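Long-range contacts in prolyl oligopeptidase (PDB 1YR2), which probably cleaves oligopeptides after proline, and far less readily after alanine, as a serine peptidase of the S9A prolyl oligopeptidase family: residues 279-284 against 298-303; 275-280 against 322-327; 215-220 against 245-250; 329-334 against 343-348. One frame throughout, in Å; residues are numbered along the deposited sequence.

Contact 1 (279-284 against 298-303)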
loop_
_atom_site.group_PDB
_atom_site.type_symbol
_atom_site.label_atom_id
_atom_site.label_comp_id
_atom_site.label_asym_id
_atom_site.label_seq_id
_atom_site.Cartn_x
_atom_site.Cartn_y
_atom_site.Cartn_z
ATOM N N GLY A 279 -22.470 -12.620 20.481
ATOM C CA GLY A 279 -22.071 -13.878 21.052
ATOM C C GLY A 279 -22.913 -15.065 20.613
ATOM O O GLY A 279 -22.733 -16.171 21.134
ATOM N N ARG A 280 -23.766 -14.851 19.620
ATOM C CA ARG A 280 -24.776 -15.830 19.237
ATOM C C ARG A 280 -24.337 -16.940 18.281
ATOM O O ARG A 280 -24.973 -18.005 18.250
ATOM C CB ARG A 280 -25.980 -15.105 18.629
ATOM C CG ARG A 280 -26.886 -14.432 19.663
ATOM C CD ARG A 280 -27.953 -13.600 19.026
ATOM N NE ARG A 280 -29.355 -14.068 19.086
ATOM C CZ ARG A 280 -29.792 -15.306 18.976
ATOM N NH1 ARG A 280 -28.987 -16.328 18.857
ATOM N NH2 ARG A 280 -31.076 -15.533 18.984
ATOM N N TRP A 281 -23.330 -16.669 17.462
ATOM C CA TRP A 281 -22.859 -17.591 16.421
ATOM C C TRP A 281 -21.333 -17.666 16.373
ATOM O O TRP A 281 -20.649 -16.624 16.385
ATOM C CB TRP A 281 -23.379 -17.163 15.069
ATOM C CG TRP A 281 -24.831 -17.406 14.932
ATOM C CD1 TRP A 281 -25.842 -16.509 15.175
ATOM C CD2 TRP A 281 -25.467 -18.645 14.585
ATOM N NE1 TRP A 281 -27.057 -17.125 14.978
ATOM C CE2 TRP A 281 -26.845 -18.441 14.636
ATOM C CE3 TRP A 281 -24.993 -19.922 14.215
ATOM C CZ2 TRP A 281 -27.764 -19.462 14.335
ATOM C CZ3 TRP A 281 -25.885 -20.918 13.956
ATOM C CH2 TRP A 281 -27.260 -20.681 13.989
ATOM N N VAL A 282 -20.826 -18.900 16.322
ATOM C CA VAL A 282 -19.430 -19.182 15.914
ATOM C C VAL A 282 -19.426 -19.364 14.402
ATOM O O VAL A 282 -20.304 -20.024 13.847
ATOM C CB VAL A 282 -18.903 -20.449 16.606
ATOM C CG1 VAL A 282 -17.525 -20.839 16.165
ATOM C CG2 VAL A 282 -18.934 -20.246 18.127
ATOM N N VAL A 283 -18.454 -18.748 13.736
ATOM C CA VAL A 283 -18.299 -18.835 12.304
ATOM C C VAL A 283 -16.874 -19.250 12.017
ATOM O O VAL A 283 -15.878 -18.610 12.455
ATOM C CB VAL A 283 -18.617 -17.506 11.612
ATOM C CG1 VAL A 283 -18.457 -17.585 10.095
ATOM C CG2 VAL A 283 -20.025 -17.065 11.991
ATOM N N ILE A 284 -16.759 -20.351 11.309
ATOM C CA ILE A 284 -15.446 -20.892 10.989
ATOM C C ILE A 284 -15.238 -20.755 9.474
ATOM O O ILE A 284 -16.028 -21.243 8.675
ATOM C CB ILE A 284 -15.315 -22.349 11.447
ATOM C CG1 ILE A 284 -15.426 -22.403 12.964
ATOM C CG2 ILE A 284 -13.982 -22.928 10.971
ATOM C CD1 ILE A 284 -15.686 -23.736 13.471
ATOM N N VAL A 298 -20.885 -22.952 10.605
ATOM C CA VAL A 298 -21.455 -22.140 11.690
ATOM C C VAL A 298 -21.929 -23.030 12.836
ATOM O O VAL A 298 -22.220 -24.197 12.635
ATOM C CB VAL A 298 -22.618 -21.234 11.223
ATOM C CG1 VAL A 298 -22.106 -20.266 10.174
ATOM C CG2 VAL A 298 -23.798 -22.040 10.720
ATOM N N ALA A 299 -21.970 -22.470 14.036
ATOM C CA ALA A 299 -22.502 -23.170 15.182
ATOM C C ALA A 299 -23.205 -22.184 16.039
ATOM O O ALA A 299 -22.669 -21.146 16.397
ATOM C CB ALA A 299 -21.425 -23.844 15.968
ATOM N N ARG A 300 -24.417 -22.537 16.407
ATOM C CA ARG A 300 -25.217 -21.750 17.339
ATOM C C ARG A 300 -24.695 -21.825 18.794
ATOM O O ARG A 300 -24.440 -22.906 19.342
ATOM C CB ARG A 300 -26.674 -22.237 17.261
ATOM C CG ARG A 300 -27.641 -21.496 18.125
ATOM C CD ARG A 300 -29.063 -22.106 18.062
ATOM N NE ARG A 300 -29.603 -22.034 16.704
ATOM C CZ ARG A 300 -30.434 -21.103 16.236
ATOM N NH1 ARG A 300 -30.902 -20.126 17.012
ATOM N NH2 ARG A 300 -30.829 -21.168 14.972
ATOM N N VAL A 301 -24.590 -20.670 19.437
ATOM C CA VAL A 301 -24.213 -20.587 20.850
ATOM C C VAL A 301 -25.486 -20.288 21.660
ATOM O O VAL A 301 -26.220 -19.353 21.362
ATOM C CB VAL A 301 -23.168 -19.495 21.095
ATOM C CG1 VAL A 301 -22.707 -19.488 22.549
ATOM C CG2 VAL A 301 -21.985 -19.666 20.171
ATOM N N THR A 302 -25.785 -21.159 22.603
ATOM C CA THR A 302 -26.972 -21.037 23.471
ATOM C C THR A 302 -26.461 -21.244 24.877
ATOM O O THR A 302 -25.926 -22.313 25.172
ATOM C CB THR A 302 -28.017 -22.146 23.173
ATOM O OG1 THR A 302 -28.334 -22.177 21.774
ATOM C CG2 THR A 302 -29.388 -21.821 23.866
ATOM N N ASN A 303 -26.601 -20.231 25.724
ATOM C CA ASN A 303 -26.244 -20.321 27.161
ATOM C C ASN A 303 -24.775 -20.677 27.394
ATOM O O ASN A 303 -24.464 -21.470 28.247
ATOM C CB ASN A 303 -27.117 -21.341 27.876
ATOM C CG ASN A 303 -28.582 -20.981 27.850
ATOM O OD1 ASN A 303 -28.945 -19.843 28.133
ATOM N ND2 ASN A 303 -29.437 -21.955 27.531
#
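Trp281 lays its indole across the strand opposite, and Arg300 rests on one face of it with CA and CB. The CB of Arg300 stands 3.9 Å from the centroid of the six-membered ring of Trp281, a CH-pi contact over the face. CG of Arg300 runs anti to the backbone N (chi1 -178°), and a bend at chi3 sets the guanidinium beside the CZ2-CH2 edge of the indole, its own face turned to Trp281 CZ2 (Arg300 NH2 to CZ2 3.6 Å). The two planes are 66° apart, which excludes a parallel stack. Trp281 CZ3 also meets Val298 CG2 at 4.0 Å. Strands 281-287 and 295-302 form a nearly antiparallel hairpin, the middle pair of a four-stranded blade in the beta-propeller domain. On the face carrying Val282 and Ala299, Val282 CG2 meets Val301 CG2 at 3.7 Å, the two side chains crossing at about a right angle. Val282 N to Ala299 O (2.9 Å) lies in the carbonyl plane, whereas Val301 N reaches Arg280 O (2.9 Å) from 45° out of that plane. Asp328 receives Trp281 NE1 and forms a salt bridge with Arg280. Replacing Trp281 with an alanine would probably deprive the Arg300 chain of the surface it lies on and leave Asp328 without its indole donor. At the open end of the hairpin, Val301 CB lies 3.4 Å from Gly279 O.

Contact 2 (275-280 against 322-327)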
loop_
_atom_site.group_PDB
_atom_site.type_symbol
_atom_site.label_atom_id
_atom_site.label_comp_id
_atom_site.label_asym_id
_atom_site.label_seq_id
_atom_site.Cartn_x
_atom_site.Cartn_y
_atom_site.Cartn_z
ATOM N N VAL A 275 -16.581 -15.072 16.275
ATOM C CA VAL A 275 -17.847 -15.102 17.009
ATOM C C VAL A 275 -18.506 -13.792 16.720
ATOM O O VAL A 275 -17.869 -12.728 16.699
ATOM C CB VAL A 275 -17.650 -15.300 18.544
ATOM C CG1 VAL A 275 -18.950 -15.430 19.238
ATOM C CG2 VAL A 275 -16.827 -16.549 18.850
ATOM N N SER A 276 -19.785 -13.851 16.454
ATOM C CA SER A 276 -20.544 -12.636 16.254
ATOM C C SER A 276 -20.504 -11.766 17.528
ATOM O O SER A 276 -20.300 -12.272 18.646
ATOM C CB SER A 276 -21.976 -12.925 15.774
ATOM O OG SER A 276 -22.720 -13.713 16.687
ATOM N N SER A 277 -20.653 -10.453 17.336
ATOM C CA SER A 277 -20.465 -9.505 18.428
ATOM C C SER A 277 -21.430 -9.672 19.606
ATOM O O SER A 277 -21.045 -9.357 20.726
ATOM C CB SER A 277 -20.487 -8.049 17.894
ATOM O OG SER A 277 -21.662 -7.826 17.114
ATOM N N ASP A 278 -22.630 -10.208 19.373
ATOM C CA ASP A 278 -23.575 -10.461 20.441
ATOM C C ASP A 278 -23.447 -11.883 20.980
ATOM O O ASP A 278 -24.233 -12.319 21.791
ATOM C CB ASP A 278 -25.019 -10.141 19.986
ATOM C CG ASP A 278 -25.471 -10.950 18.772
ATOM O OD1 ASP A 278 -24.705 -11.831 18.270
ATOM O OD2 ASP A 278 -26.623 -10.751 18.285
ATOM N N GLY A 279 -22.470 -12.620 20.481
ATOM C CA GLY A 279 -22.071 -13.878 21.052
ATOM C C GLY A 279 -22.913 -15.065 20.613
ATOM O O GLY A 279 -22.733 -16.171 21.134
ATOM N N ARG A 280 -23.766 -14.851 19.620
ATOM C CA ARG A 280 -24.776 -15.830 19.237
ATOM C C ARG A 280 -24.337 -16.940 18.281
ATOM O O ARG A 280 -24.973 -18.005 18.250
ATOM C CB ARG A 280 -25.980 -15.105 18.629
ATOM C CG ARG A 280 -26.886 -14.432 19.663
ATOM C CD ARG A 280 -27.953 -13.600 19.026
ATOM N NE ARG A 280 -29.355 -14.068 19.086
ATOM C CZ ARG A 280 -29.792 -15.306 18.976
ATOM N NH1 ARG A 280 -28.987 -16.328 18.857
ATOM N NH2 ARG A 280 -31.076 -15.533 18.984
ATOM N N PHE A 322 -16.561 -13.184 6.534
ATOM C CA PHE A 322 -17.571 -12.905 7.570
ATOM C C PHE A 322 -17.408 -11.482 8.069
ATOM O O PHE A 322 -16.339 -11.082 8.404
ATOM C CB PHE A 322 -17.362 -13.885 8.718
ATOM C CG PHE A 322 -18.260 -13.661 9.914
ATOM C CD1 PHE A 322 -19.613 -13.583 9.781
ATOM C CD2 PHE A 322 -17.692 -13.564 11.179
ATOM C CE1 PHE A 322 -20.403 -13.372 10.886
ATOM C CE2 PHE A 322 -18.484 -13.392 12.282
ATOM C CZ PHE A 322 -19.840 -13.317 12.120
ATOM N N VAL A 323 -18.505 -10.738 8.102
ATOM C CA VAL A 323 -18.489 -9.359 8.603
ATOM C C VAL A 323 -18.846 -9.368 10.084
ATOM O O VAL A 323 -17.975 -9.127 10.921
ATOM C CB VAL A 323 -19.424 -8.472 7.770
ATOM C CG1 VAL A 323 -19.444 -7.048 8.269
ATOM C CG2 VAL A 323 -19.007 -8.449 6.333
ATOM N N ASP A 324 -20.109 -9.652 10.400
ATOM C CA ASP A 324 -20.585 -9.798 11.760
ATOM C C ASP A 324 -21.983 -10.406 11.699
ATOM O O ASP A 324 -22.534 -10.628 10.609
ATOM C CB ASP A 324 -20.603 -8.419 12.449
ATOM C CG ASP A 324 -20.563 -8.484 13.986
ATOM O OD1 ASP A 324 -20.585 -9.577 14.640
ATOM O OD2 ASP A 324 -20.483 -7.423 14.626
ATOM N N GLY A 325 -22.539 -10.693 12.870
ATOM C CA GLY A 325 -23.901 -11.164 13.010
ATOM C C GLY A 325 -24.669 -10.295 13.986
ATOM O O GLY A 325 -24.083 -9.679 14.852
ATOM N N VAL A 326 -25.972 -10.194 13.780
ATOM C CA VAL A 326 -26.875 -9.585 14.750
ATOM C C VAL A 326 -28.014 -10.558 14.850
ATOM O O VAL A 326 -28.672 -10.861 13.847
ATOM C CB VAL A 326 -27.444 -8.227 14.288
ATOM C CG1 VAL A 326 -28.444 -7.662 15.323
ATOM C CG2 VAL A 326 -26.374 -7.264 14.018
ATOM N N GLY A 327 -28.224 -11.107 16.040
ATOM C CA GLY A 327 -29.332 -12.044 16.221
ATOM C C GLY A 327 -29.024 -13.317 15.435
ATOM O O GLY A 327 -27.929 -13.854 15.540
HETATM O O HOH W 1 -25.278 -12.897 15.857
HETATM O O HOH W 2 -24.171 -8.307 17.141
#
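A type I beta turn, Ser276 to Gly279, links strands 270-275 and 281-287 of one propeller blade and meets strand 320-326 of the next, so this is a contact between blades. Asp324 and Ser277 touch through both carboxylate oxygens. Asp324 OD1 takes Ser277 N at 2.8 Å on its syn lone pair, while Ser277 OG donates to Asp324 OD2, also at 2.8 Å, from the syn side but 27° out of the carboxylate plane. With CG anti to the backbone N (chi1 -158°), the carboxylate of Asp324 reaches the turn, and a weak bond from Gly325 N to OD1 adds a third partner. An asparagine here, with one carboxylate oxygen turned into an NH2, would probably leave either Ser277 N or Ser277 OG without its acceptor. At the other end of the turn Asp278 supplies the acceptor, its OD2 receiving Gly327 N at 2.8 Å with an angle of 170° at the hydrogen. Arg280 crosses above this glycine, its CD 3.5 Å from Gly327 CA, before its guanidinium pairs with Asp328. Phe322 turns its edge to the turn, with CZ 4.2 Å from Ser276 CA. Two waters complete the seam: one accepts from Ser276 OG, which also takes the N-H of Trp281, and donates to Asp278 OD1 and Gly327 O; the other donates to Ser277 OG and, at 2.7 Å, to Gly325 O.

Contact 3 (215-220 against 245-250)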
loop_
_atom_site.group_PDB
_atom_site.type_symbol
_atom_site.label_atom_id
_atom_site.label_comp_id
_atom_site.label_asym_id
_atom_site.label_seq_id
_atom_site.Cartn_x
_atom_site.Cartn_y
_atom_site.Cartn_z
ATOM N N ALA A 215 -10.724 -15.314 19.415
ATOM C CA ALA A 215 -12.139 -14.936 19.441
ATOM C C ALA A 215 -12.752 -15.335 20.747
ATOM O O ALA A 215 -12.829 -16.525 21.073
ATOM C CB ALA A 215 -12.900 -15.589 18.315
ATOM N N TRP A 216 -13.265 -14.349 21.486
ATOM C CA TRP A 216 -13.854 -14.639 22.780
ATOM C C TRP A 216 -15.261 -15.212 22.597
ATOM O O TRP A 216 -16.032 -14.758 21.746
ATOM C CB TRP A 216 -13.933 -13.354 23.618
ATOM C CG TRP A 216 -12.615 -12.934 24.203
ATOM C CD1 TRP A 216 -11.676 -12.121 23.631
ATOM C CD2 TRP A 216 -12.071 -13.334 25.463
ATOM N NE1 TRP A 216 -10.609 -11.954 24.473
ATOM C CE2 TRP A 216 -10.810 -12.709 25.597
ATOM C CE3 TRP A 216 -12.543 -14.123 26.510
ATOM C CZ2 TRP A 216 -10.004 -12.878 26.714
ATOM C CZ3 TRP A 216 -11.768 -14.297 27.607
ATOM C CH2 TRP A 216 -10.504 -13.647 27.724
ATOM N N LEU A 217 -15.565 -16.223 23.403
ATOM C CA LEU A 217 -16.885 -16.777 23.543
ATOM C C LEU A 217 -17.365 -16.273 24.886
ATOM O O LEU A 217 -17.049 -16.838 25.919
ATOM C CB LEU A 217 -16.813 -18.278 23.474
ATOM C CG LEU A 217 -18.126 -19.017 23.375
ATOM C CD1 LEU A 217 -18.597 -19.093 21.960
ATOM C CD2 LEU A 217 -17.979 -20.402 24.007
ATOM N N GLY A 218 -18.063 -15.167 24.866
ATOM C CA GLY A 218 -18.405 -14.429 26.079
ATOM C C GLY A 218 -17.192 -13.879 26.813
ATOM O O GLY A 218 -16.266 -13.384 26.169
ATOM N N ASN A 219 -17.219 -13.916 28.154
ATOM C CA ASN A 219 -16.181 -13.266 28.965
ATOM C C ASN A 219 -15.128 -14.162 29.572
ATOM O O ASN A 219 -14.180 -13.648 30.149
ATOM C CB ASN A 219 -16.849 -12.415 30.048
ATOM C CG ASN A 219 -17.895 -11.468 29.443
ATOM O OD1 ASN A 219 -17.600 -10.775 28.491
ATOM N ND2 ASN A 219 -19.071 -11.464 29.969
ATOM N N ASP A 220 -15.241 -15.471 29.396
ATOM C CA ASP A 220 -14.354 -16.413 30.083
ATOM C C ASP A 220 -13.993 -17.626 29.286
ATOM O O ASP A 220 -13.673 -18.667 29.871
ATOM C CB ASP A 220 -15.017 -16.885 31.377
ATOM C CG ASP A 220 -16.358 -17.529 31.121
ATOM O OD1 ASP A 220 -16.693 -17.812 29.941
ATOM O OD2 ASP A 220 -17.161 -17.787 32.033
ATOM N N VAL A 245 -9.706 -26.258 15.591
ATOM C CA VAL A 245 -10.270 -25.179 16.400
ATOM C C VAL A 245 -10.647 -25.785 17.756
ATOM O O VAL A 245 -11.273 -26.830 17.782
ATOM C CB VAL A 245 -11.489 -24.557 15.727
ATOM C CG1 VAL A 245 -12.064 -23.409 16.599
ATOM C CG2 VAL A 245 -11.142 -24.051 14.392
ATOM N N TRP A 246 -10.174 -25.155 18.837
ATOM C CA TRP A 246 -10.437 -25.519 20.234
ATOM C C TRP A 246 -10.980 -24.343 21.037
ATOM O O TRP A 246 -10.828 -23.174 20.633
ATOM C CB TRP A 246 -9.156 -25.978 20.899
ATOM C CG TRP A 246 -8.547 -27.182 20.332
ATOM C CD1 TRP A 246 -7.907 -27.317 19.106
ATOM C CD2 TRP A 246 -8.485 -28.476 20.951
ATOM N NE1 TRP A 246 -7.465 -28.612 18.950
ATOM C CE2 TRP A 246 -7.780 -29.336 20.069
ATOM C CE3 TRP A 246 -8.952 -28.999 22.187
ATOM C CZ2 TRP A 246 -7.540 -30.685 20.367
ATOM C CZ3 TRP A 246 -8.714 -30.317 22.478
ATOM C CH2 TRP A 246 -8.015 -31.160 21.570
ATOM N N LEU A 247 -11.557 -24.671 22.200
ATOM C CA LEU A 247 -12.123 -23.702 23.137
ATOM C C LEU A 247 -11.330 -23.838 24.422
ATOM O O LEU A 247 -11.247 -24.920 25.016
ATOM C CB LEU A 247 -13.607 -23.943 23.400
ATOM C CG LEU A 247 -14.320 -22.996 24.359
ATOM C CD1 LEU A 247 -14.404 -21.611 23.700
ATOM C CD2 LEU A 247 -15.692 -23.512 24.720
ATOM N N HIS A 248 -10.755 -22.732 24.860
ATOM C CA HIS A 248 -10.106 -22.685 26.151
ATOM C C HIS A 248 -10.994 -21.989 27.180
ATOM O O HIS A 248 -11.406 -20.835 26.976
ATOM C CB HIS A 248 -8.771 -21.937 26.083
ATOM C CG HIS A 248 -8.105 -21.809 27.412
ATOM N ND1 HIS A 248 -7.679 -22.905 28.124
ATOM C CD2 HIS A 248 -7.837 -20.723 28.189
ATOM C CE1 HIS A 248 -7.140 -22.504 29.266
ATOM N NE2 HIS A 248 -7.240 -21.189 29.340
ATOM N N ARG A 249 -11.190 -22.643 28.320
ATOM C CA ARG A 249 -11.897 -22.012 29.452
ATOM C C ARG A 249 -10.943 -21.403 30.463
ATOM O O ARG A 249 -10.000 -22.020 30.905
ATOM C CB ARG A 249 -12.866 -23.006 30.096
ATOM C CG ARG A 249 -14.075 -23.288 29.159
ATOM C CD ARG A 249 -15.103 -24.220 29.783
ATOM N NE ARG A 249 -16.241 -24.472 28.901
ATOM C CZ ARG A 249 -16.321 -25.492 28.064
ATOM N NH1 ARG A 249 -15.335 -26.384 27.951
ATOM N NH2 ARG A 249 -17.404 -25.622 27.336
ATOM N N LEU A 250 -11.160 -20.146 30.790
ATOM C CA LEU A 250 -10.147 -19.411 31.514
ATOM C C LEU A 250 -10.078 -19.999 32.917
ATOM O O LEU A 250 -11.097 -20.367 33.450
ATOM C CB LEU A 250 -10.493 -17.915 31.530
ATOM C CG LEU A 250 -9.954 -16.993 30.445
ATOM C CD1 LEU A 250 -8.437 -16.947 30.522
ATOM C CD2 LEU A 250 -10.425 -17.384 29.031
#
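Leu250 meets Asp220 with its backbone N and CB, and Asp220 and Trp216 with CD2. Its backbone N donates to Asp220 O at 3.1 Å; the bond is nearly straight at the hydrogen (174°), but the donor stands 40° above the carbonyl plane, so it is not directed at a lone pair. From there CB of Leu250 lies 3.7 Å from the same oxygen, Asp220 O, and CG follows a little farther off. The side chain then forks, and CD2 is the branch that does the touching: it rests 3.6 Å from Asp220 C and reaches Trp216 CZ3 at 3.7 Å. Leucine and indole cross at about a right angle, the methyl approaching the ring obliquely. Trp216 starts out pointing away from strand 244-249; it is the far end of its six-membered ring that returns to Leu250, while its NE1 is held by the carbonyl of Ala169. A second apolar touch lies further along, where Leu217 CD2 meets Leu247 CD1 at 3.8 Å, again nearly perpendicular. Leu247 CD2 also sits over one face of the Arg249 guanidinium, whose NH1 bonds to Gln258. The two segments belong to one four-stranded propeller blade but are not adjacent in it: strand 221-226 runs between strands 215-216 and 244-249, with Ala215 bonded to Leu223 and Trp246 to Tyr224, and strand 258-261 forms the outer edge beyond 244-249.

Contact 4 (329-334 against 343-348)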
loop_
_atom_site.group_PDB
_atom_site.type_symbol
_atom_site.label_atom_id
_atom_site.label_comp_id
_atom_site.label_asym_id
_atom_site.label_seq_id
_atom_site.Cartn_x
_atom_site.Cartn_y
_atom_site.Cartn_z
ATOM N N GLN A 329 -28.982 -13.451 12.123
ATOM C CA GLN A 329 -28.560 -13.025 10.795
ATOM C C GLN A 329 -27.065 -12.733 10.789
ATOM O O GLN A 329 -26.558 -12.069 11.671
ATOM C CB GLN A 329 -29.362 -11.799 10.359
ATOM C CG GLN A 329 -30.843 -12.169 10.149
ATOM C CD GLN A 329 -31.705 -11.034 9.725
ATOM O OE1 GLN A 329 -31.425 -9.880 10.058
ATOM N NE2 GLN A 329 -32.766 -11.346 8.983
ATOM N N LEU A 330 -26.390 -13.208 9.758
ATOM C CA LEU A 330 -24.977 -13.000 9.537
ATOM C C LEU A 330 -24.760 -12.279 8.199
ATOM O O LEU A 330 -25.452 -12.535 7.234
ATOM C CB LEU A 330 -24.297 -14.363 9.452
ATOM C CG LEU A 330 -24.441 -15.347 10.614
ATOM C CD1 LEU A 330 -23.582 -16.573 10.318
ATOM C CD2 LEU A 330 -24.057 -14.746 11.940
ATOM N N TRP A 331 -23.744 -11.434 8.106
ATOM C CA TRP A 331 -23.429 -10.773 6.846
ATOM C C TRP A 331 -22.030 -11.189 6.407
ATOM O O TRP A 331 -21.145 -11.284 7.221
ATOM C CB TRP A 331 -23.423 -9.255 7.037
ATOM C CG TRP A 331 -24.824 -8.726 7.097
ATOM C CD1 TRP A 331 -25.524 -8.171 6.077
ATOM C CD2 TRP A 331 -25.703 -8.735 8.219
ATOM N NE1 TRP A 331 -26.776 -7.798 6.498
ATOM C CE2 TRP A 331 -26.915 -8.115 7.813
ATOM C CE3 TRP A 331 -25.570 -9.118 9.550
ATOM C CZ2 TRP A 331 -28.015 -7.954 8.663
ATOM C CZ3 TRP A 331 -26.678 -8.939 10.410
ATOM C CH2 TRP A 331 -27.877 -8.370 9.947
ATOM N N PHE A 332 -21.857 -11.377 5.104
ATOM C CA PHE A 332 -20.612 -11.765 4.485
ATOM C C PHE A 332 -20.331 -10.891 3.257
ATOM O O PHE A 332 -21.238 -10.427 2.566
ATOM C CB PHE A 332 -20.682 -13.251 3.970
ATOM C CG PHE A 332 -20.795 -14.266 5.062
ATOM C CD1 PHE A 332 -22.044 -14.574 5.571
ATOM C CD2 PHE A 332 -19.676 -14.937 5.567
ATOM C CE1 PHE A 332 -22.200 -15.503 6.559
ATOM C CE2 PHE A 332 -19.832 -15.897 6.579
ATOM C CZ PHE A 332 -21.086 -16.166 7.085
ATOM N N VAL A 333 -19.064 -10.682 2.958
ATOM C CA VAL A 333 -18.662 -10.136 1.656
ATOM C C VAL A 333 -18.429 -11.370 0.791
ATOM O O VAL A 333 -17.540 -12.158 1.086
ATOM C CB VAL A 333 -17.354 -9.332 1.732
ATOM C CG1 VAL A 333 -16.931 -8.829 0.360
ATOM C CG2 VAL A 333 -17.525 -8.162 2.731
ATOM N N SER A 334 -19.199 -11.492 -0.289
ATOM C CA SER A 334 -19.153 -12.652 -1.145
ATOM C C SER A 334 -18.642 -12.333 -2.537
ATOM O O SER A 334 -19.038 -11.347 -3.149
ATOM C CB SER A 334 -20.523 -13.320 -1.218
ATOM O OG SER A 334 -20.479 -14.460 -2.049
ATOM N N ILE A 343 -22.561 -8.033 -0.962
ATOM C CA ILE A 343 -22.887 -8.305 0.428
ATOM C C ILE A 343 -24.107 -9.213 0.526
ATOM O O ILE A 343 -25.177 -8.870 0.036
ATOM C CB ILE A 343 -23.150 -6.988 1.154
ATOM C CG1 ILE A 343 -21.887 -6.100 1.045
ATOM C CG2 ILE A 343 -23.410 -7.275 2.646
ATOM C CD1 ILE A 343 -22.060 -4.759 1.629
ATOM N N VAL A 344 -23.915 -10.334 1.189
ATOM C CA VAL A 344 -24.941 -11.347 1.394
ATOM C C VAL A 344 -25.296 -11.467 2.884
ATOM O O VAL A 344 -24.425 -11.600 3.758
ATOM C CB VAL A 344 -24.502 -12.716 0.844
ATOM C CG1 VAL A 344 -25.556 -13.771 1.095
ATOM C CG2 VAL A 344 -24.259 -12.640 -0.641
ATOM N N ARG A 345 -26.590 -11.441 3.133
ATOM C CA ARG A 345 -27.151 -11.690 4.471
ATOM C C ARG A 345 -27.650 -13.099 4.556
ATOM O O ARG A 345 -28.434 -13.528 3.724
ATOM C CB ARG A 345 -28.268 -10.744 4.749
ATOM C CG ARG A 345 -28.833 -10.841 6.167
ATOM C CD ARG A 345 -29.998 -9.922 6.442
ATOM N NE ARG A 345 -31.130 -10.344 5.616
ATOM C CZ ARG A 345 -32.173 -9.624 5.286
ATOM N NH1 ARG A 345 -32.376 -8.398 5.742
ATOM N NH2 ARG A 345 -33.060 -10.182 4.494
ATOM N N VAL A 346 -27.164 -13.858 5.514
ATOM C CA VAL A 346 -27.681 -15.214 5.723
ATOM C C VAL A 346 -28.529 -15.236 6.991
ATOM O O VAL A 346 -28.062 -14.861 8.063
ATOM C CB VAL A 346 -26.527 -16.154 5.879
ATOM C CG1 VAL A 346 -27.002 -17.583 6.071
ATOM C CG2 VAL A 346 -25.679 -16.045 4.675
ATOM N N ASP A 347 -29.783 -15.630 6.864
ATOM C CA ASP A 347 -30.715 -15.756 7.996
ATOM C C ASP A 347 -30.792 -17.208 8.422
ATOM O O ASP A 347 -31.077 -18.097 7.609
ATOM C CB ASP A 347 -32.082 -15.260 7.563
ATOM C CG ASP A 347 -33.043 -15.096 8.724
ATOM O OD1 ASP A 347 -33.318 -16.091 9.410
ATOM O OD2 ASP A 347 -33.578 -14.008 9.015
ATOM N N LEU A 348 -30.446 -17.458 9.680
ATOM C CA LEU A 348 -30.434 -18.800 10.215
ATOM C C LEU A 348 -31.544 -19.070 11.208
ATOM O O LEU A 348 -31.439 -20.022 11.965
ATOM C CB LEU A 348 -29.088 -19.008 10.909
ATOM C CG LEU A 348 -27.871 -18.801 10.004
ATOM C CD1 LEU A 348 -26.570 -18.672 10.813
ATOM C CD2 LEU A 348 -27.717 -19.894 9.003
HETATM O O HOH W 3 -31.621 -7.504 8.233
#
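Gln329 and Asp347 make the one side-chain hydrogen bond between the two segments: Gln329 NE2 gives to Asp347 OD2 at 2.8 Å, meeting it on the anti side and 25° out of the carboxylate plane. The amide and carboxylate planes are almost perpendicular; Asp347 OD1 pairs with the hydroxyl of Ser349. The same amide lies over a face of the Arg345 guanidinium, their planes 15° apart, and a water bridges Gln329 OE1 to Arg345 NH1. Backbone bonds pair Leu330 with Val346 and Phe332 with Val344, two each way; Val346 N reaches Leu330 O at 2.8 Å. Arg345 CG stands 4.0 Å from the centroid of the five-membered ring of Trp331, a CH-pi contact over its face. CG of Arg345 is anti to the backbone N (chi1 -175°), which runs the aliphatic chain alongside the indole. Ile343 CG2 comes to the edge of that ring. Apolar pairs fill the other face: Leu330 CD1 meets Leu348 CD1 at 3.7 Å, and Phe332 CE1 meets Val346 CG2 at 4.0 Å. The hairpin thus carries two chemistries: the Leu330 and Phe332 side packs on Trp281 and Val283 of the preceding propeller blade, while the other combines apolar packing on Trp331 with polar ends of Gln329, Arg345 and Asp347 joined by an amide and a water.

All four contacts lie in the beta-propeller domain, within three successive blades. Contact 3 belongs to the first of these, contact 1 to the second and contact 4 to the third, while contact 2 ties the second to the third. Contacts 1 and 2 share Gly279 and Arg280, their centres 8 Å apart. Contact 2 adjoins contact 4 through a probable hydrogen bond from Val323 N to Trp331 O, 2.8 Å. Leu217 CD1 of contact 3 reaches Val301 CG2 of contact 1 at 3.9 Å, and Trp281 CZ2 meets Leu348 CB of contact 4 at 3.7 Å. Contacts 3 and 4 do not touch: their nearest atoms are about 12 Å apart. The probable nucleophile elbow round Ser575 belongs to the separate hydrolase domain.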